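Local coordinates for protein archaemetzincin (Archaeoglobus fulgidus, PDB 3ZVS) that is probably a zinc metalloprotease of the metzincin type, with one catalytic and one structural zinc and no known natural substrate, at residues A19-K24 with R110-A115; D37-C42 with L56-P61. One frame throughout, in Å; residues are numbered along the deposited sequence. Where two conformers were deposited one is given.

Contact 1. Residues A19-K24 with R110-A115; sequences ANSLPK and RVVKEA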
# COMPACT_ATOMS: atom_id res chain seq x y z
N ALA A 19 -3.26 11.01 -2.84
CA ALA A 19 -4.49 11.81 -2.78
C ALA A 19 -4.95 12.25 -4.19
O ALA A 19 -6.15 12.34 -4.44
CB ALA A 19 -4.33 13.03 -1.82
N ASN A 20 -3.99 12.48 -5.08
CA ASN A 20 -4.25 12.95 -6.43
C ASN A 20 -4.58 11.84 -7.42
O ASN A 20 -5.23 12.10 -8.44
CB ASN A 20 -3.03 13.70 -6.97
CG ASN A 20 -2.78 15.01 -6.26
OD1 ASN A 20 -3.67 15.57 -5.65
ND2 ASN A 20 -1.54 15.49 -6.35
N SER A 21 -4.16 10.61 -7.15
CA SER A 21 -4.31 9.50 -8.10
C SER A 21 -5.45 8.55 -7.75
O SER A 21 -6.16 8.05 -8.64
CB SER A 21 -3.02 8.69 -8.18
OG SER A 21 -1.93 9.51 -8.50
N LEU A 22 -5.62 8.26 -6.46
CA LEU A 22 -6.59 7.25 -6.05
C LEU A 22 -8.08 7.55 -6.28
O LEU A 22 -8.86 6.62 -6.52
CB LEU A 22 -6.36 6.86 -4.59
CG LEU A 22 -5.03 6.22 -4.18
CD1 LEU A 22 -5.03 5.97 -2.68
CD2 LEU A 22 -4.74 4.92 -4.93
N PRO A 23 -8.50 8.82 -6.19
CA PRO A 23 -9.94 9.07 -6.42
C PRO A 23 -10.43 8.56 -7.76
O PRO A 23 -11.46 7.90 -7.81
CB PRO A 23 -10.02 10.60 -6.35
CG PRO A 23 -8.89 10.99 -5.43
CD PRO A 23 -7.78 10.04 -5.77
N LYS A 24 -9.69 8.83 -8.82
CA LYS A 24 -10.11 8.42 -10.16
C LYS A 24 -10.06 6.90 -10.29
O LYS A 24 -10.95 6.31 -10.90
CB LYS A 24 -9.21 9.09 -11.19
CG LYS A 24 -9.54 8.71 -12.62
CD LYS A 24 -8.48 9.24 -13.56
CE LYS A 24 -8.70 8.71 -14.96
NZ LYS A 24 -7.74 9.32 -15.92
N ARG A 110 5.52 3.44 -9.18
CA ARG A 110 5.58 2.31 -8.26
C ARG A 110 4.71 2.56 -7.03
O ARG A 110 4.02 1.65 -6.57
CB ARG A 110 7.00 2.11 -7.78
CG ARG A 110 7.94 1.57 -8.85
CD ARG A 110 9.36 1.57 -8.36
NE ARG A 110 10.25 0.90 -9.30
CZ ARG A 110 11.54 0.67 -9.07
NH1 ARG A 110 12.12 1.09 -7.96
NH2 ARG A 110 12.26 0.03 -9.97
N VAL A 111 4.76 3.76 -6.49
CA VAL A 111 3.95 4.08 -5.33
C VAL A 111 2.46 3.88 -5.62
O VAL A 111 1.72 3.28 -4.82
CB VAL A 111 4.23 5.50 -4.84
CG1 VAL A 111 3.21 5.93 -3.80
CG2 VAL A 111 5.63 5.60 -4.29
N VAL A 112 1.98 4.43 -6.74
CA VAL A 112 0.58 4.28 -7.09
C VAL A 112 0.23 2.80 -7.29
O VAL A 112 -0.79 2.32 -6.74
CB VAL A 112 0.19 5.12 -8.31
CG1 VAL A 112 -1.26 4.90 -8.64
CG2 VAL A 112 0.48 6.60 -8.06
N LYS A 113 1.04 2.06 -8.05
CA LYS A 113 0.77 0.63 -8.29
C LYS A 113 0.60 -0.13 -6.98
O LYS A 113 -0.33 -0.90 -6.81
CB LYS A 113 1.91 -0.03 -9.08
CG LYS A 113 1.96 0.31 -10.55
CD LYS A 113 3.14 -0.37 -11.20
CE LYS A 113 3.16 -0.07 -12.71
NZ LYS A 113 4.40 -0.61 -13.26
N GLU A 114 1.53 0.09 -6.06
CA GLU A 114 1.54 -0.70 -4.86
C GLU A 114 0.43 -0.29 -3.88
O GLU A 114 -0.13 -1.12 -3.16
CB GLU A 114 2.94 -0.68 -4.23
CG GLU A 114 3.98 -1.34 -5.15
CD GLU A 114 3.67 -2.77 -5.40
OE1 GLU A 114 4.07 -3.58 -4.55
OE2 GLU A 114 3.01 -3.12 -6.39
N ALA A 115 0.08 1.00 -3.86
CA ALA A 115 -1.10 1.42 -3.10
C ALA A 115 -2.39 0.81 -3.65
O ALA A 115 -3.22 0.32 -2.90
CB ALA A 115 -1.22 2.96 -3.10

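Contact 2. Residues D37-C42 with L56-P61; sequences DVSLKC and LRMLPP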
# COMPACT_ATOMS: atom_id res chain seq x y z
N ASP A 37 4.14 9.65 13.40
CA ASP A 37 5.26 8.75 13.25
C ASP A 37 4.78 7.32 13.45
O ASP A 37 3.98 7.05 14.35
CB ASP A 37 6.35 9.05 14.28
CG ASP A 37 6.97 10.43 14.12
OD1 ASP A 37 6.82 11.09 13.07
OD2 ASP A 37 7.61 10.88 15.09
N VAL A 38 5.29 6.38 12.65
CA VAL A 38 4.94 4.99 12.80
C VAL A 38 5.33 4.55 14.22
O VAL A 38 6.35 4.98 14.76
CB VAL A 38 5.51 4.14 11.63
CG1 VAL A 38 7.05 4.09 11.67
CG2 VAL A 38 4.90 2.77 11.64
N SER A 39 4.48 3.73 14.84
CA SER A 39 4.67 3.37 16.25
C SER A 39 5.94 2.57 16.49
O SER A 39 6.15 1.53 15.87
CB SER A 39 3.46 2.59 16.76
OG SER A 39 3.64 2.30 18.16
N LEU A 40 6.76 3.03 17.45
CA LEU A 40 7.87 2.22 17.95
C LEU A 40 7.45 0.89 18.56
O LEU A 40 8.26 -0.03 18.62
CB LEU A 40 8.72 3.03 18.94
CG LEU A 40 9.54 4.13 18.29
CD1 LEU A 40 10.10 5.04 19.39
CD2 LEU A 40 10.66 3.62 17.41
N LYS A 41 6.19 0.74 18.97
CA LYS A 41 5.68 -0.55 19.41
C LYS A 41 5.90 -1.61 18.34
O LYS A 41 6.01 -2.77 18.63
CB LYS A 41 4.17 -0.49 19.69
CG LYS A 41 3.77 0.44 20.83
CD LYS A 41 4.27 -0.08 22.17
CE LYS A 41 3.88 0.86 23.32
NZ LYS A 41 2.40 0.95 23.51
N CYS A 42 5.90 -1.16 17.08
CA CYS A 42 5.94 -2.06 15.95
C CYS A 42 7.34 -2.17 15.34
O CYS A 42 7.49 -2.73 14.27
CB CYS A 42 4.96 -1.59 14.86
SG CYS A 42 3.21 -1.73 15.29
N LEU A 56 -0.93 -2.59 11.07
CA LEU A 56 -2.36 -2.75 10.74
C LEU A 56 -3.27 -2.67 11.96
O LEU A 56 -4.31 -2.05 11.93
CB LEU A 56 -2.64 -4.10 10.08
CG LEU A 56 -2.30 -4.31 8.64
CD1 LEU A 56 -2.77 -5.68 8.18
CD2 LEU A 56 -2.96 -3.24 7.79
N ARG A 57 -2.87 -3.35 13.03
CA ARG A 57 -3.69 -3.41 14.24
C ARG A 57 -3.95 -2.05 14.81
O ARG A 57 -4.96 -1.82 15.47
CB ARG A 57 -2.99 -4.26 15.32
CG ARG A 57 -3.43 -5.70 15.36
CD ARG A 57 -3.04 -6.37 16.70
NE ARG A 57 -1.64 -6.13 17.05
CZ ARG A 57 -0.63 -6.85 16.56
NH1 ARG A 57 -0.85 -7.81 15.69
NH2 ARG A 57 0.59 -6.54 16.92
N MET A 58 -3.03 -1.11 14.60
CA MET A 58 -3.11 0.20 15.22
C MET A 58 -3.91 1.22 14.36
O MET A 58 -4.29 2.31 14.81
CB MET A 58 -1.67 0.65 15.55
CG MET A 58 -0.98 -0.25 16.64
SD MET A 58 0.80 0.04 17.10
CE MET A 58 0.65 1.53 18.05
N LEU A 59 -4.21 0.84 13.12
CA LEU A 59 -5.01 1.69 12.26
C LEU A 59 -6.48 1.59 12.68
O LEU A 59 -6.90 0.56 13.19
CB LEU A 59 -4.84 1.24 10.80
CG LEU A 59 -3.47 1.54 10.20
CD1 LEU A 59 -3.34 0.89 8.83
CD2 LEU A 59 -3.21 3.05 10.11
N PRO A 60 -7.25 2.65 12.43
CA PRO A 60 -8.68 2.53 12.73
C PRO A 60 -9.33 1.58 11.74
O PRO A 60 -8.96 1.62 10.56
CB PRO A 60 -9.20 3.96 12.52
CG PRO A 60 -8.25 4.60 11.58
CD PRO A 60 -6.91 3.97 11.85
N PRO A 61 -10.25 0.73 12.20
CA PRO A 61 -10.93 -0.21 11.30
C PRO A 61 -12.08 0.45 10.52
O PRO A 61 -13.24 0.06 10.62
CB PRO A 61 -11.46 -1.28 12.27
CG PRO A 61 -11.68 -0.55 13.54
CD PRO A 61 -10.64 0.53 13.61

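Contact 1. Residues A19-K24 with R110-A115
Val-112 meets Ser-21 where helix 104-122 packs against helix 12-26, the two residues bringing their CA atoms to 7.2 Å. One methyl does the touching: CG2, set anti to the carbonyl carbon of Val-112, lies 3.8 Å from Ser-21 OG and 4.1 Å from Ser-21 CB. Ser-21 was modelled in two conformers and these distances belong to one; in it the hydroxyl is bonded to Val-17 O one turn back and more weakly to Arg-108 NH2 of helix 104-122. One turn further on, Ala-115 aims its CB at helix 12-26, and Leu-22 extends to meet it. With CG anti to its carbonyl carbon (chi1 -62°) and the chain then extended, Leu-22 brings CD2 within 4.4 Å of Ala-115 CB, a loose apolar contact. No hydrogen bond joins the two segments, and the pairing is buried packing just before His-117 and His-121, two of the three ligands of the catalytic zinc, and Glu-118, the probable proton acceptor, on the same helix. The interface runs on through Val-112, which also touches Val-17 and Ile-25, and through Ala-115 on Leu-18. Beyond it, Ala-115 touches Leu-94 of strand 91-95, while Ala-19 and Pro-23 lie on Val-32 and Val-30 of strand 29-32, so both helices are tied to the five-stranded sheet.

Contact 2. Residues D37-C42 with L56-P61
Met-58 of helix 52-58 packs its thioether against Ser-39 and Cys-42 in the loop between strands 29-32 and 43-44, a small, partly buried contact away from the zinc sites. No hydrogen bond crosses it. The methionine side chain runs extended to its sulfur and then bends, chi3 74°, which turns the methyl CE onto Ser-39. CE is placed 3.1 Å from Ser-39 OG and 3.3 Å from Ser-39 CB, but Met-58 was modelled in two conformers, so this tightness is doubtful. SD lies 3.5 Å from Cys-42 SG, also one of two deposited positions, and 4.3 Å from Lys-41 CB, the base of a side chain whose end leads away. Ser-39 shapes the loop side. Its OG, anti to the backbone N (chi1 -178°), accepts a bent bond of 3.1 Å from Lys-41 N, with an angle of 142° at the hydrogen: an ST turn. A backbone bond from Cys-42 N to Ser-39 O, 3.0 Å, spans the same turn. With an alanine here Lys-41 N would lack its side-chain acceptor, and the turn would probably be held less firmly beside Met-58. A covalent link reinforces the contact, for Cys-42 forms a disulfide with Cys-54 on the same helix as Met-58. Cys-42 also packs on Ile-55 of that helix and shares backbone bonds with Asn-51 of strand 49-51, while Leu-56 touches Arg-91 and Val-93 of strand 91-95.

Overall arrangement
Contacts 1 and 2 lie on opposite sides of the chain's centre, their own centres 21 Å apart and their nearest atoms about 11 Å apart, without touching. Along the chain both segments of contact 2 fall between those of contact 1, in the order 19-24, 37-42, 56-61, 110-115. Contact 1 joins helices 12-26 and 104-122, the latter carrying the HExxH motif of the catalytic zinc; contact 2 ties a loop to helix 52-58, beside the disulfide. Strand 91-95 of the five-stranded sheet is common ground, touched by Ala-115 from contact 1 and Leu-56 from contact 2. The first contact thus belongs to the buried packing of the active-site helix against helix 12-26, the second to a more peripheral region.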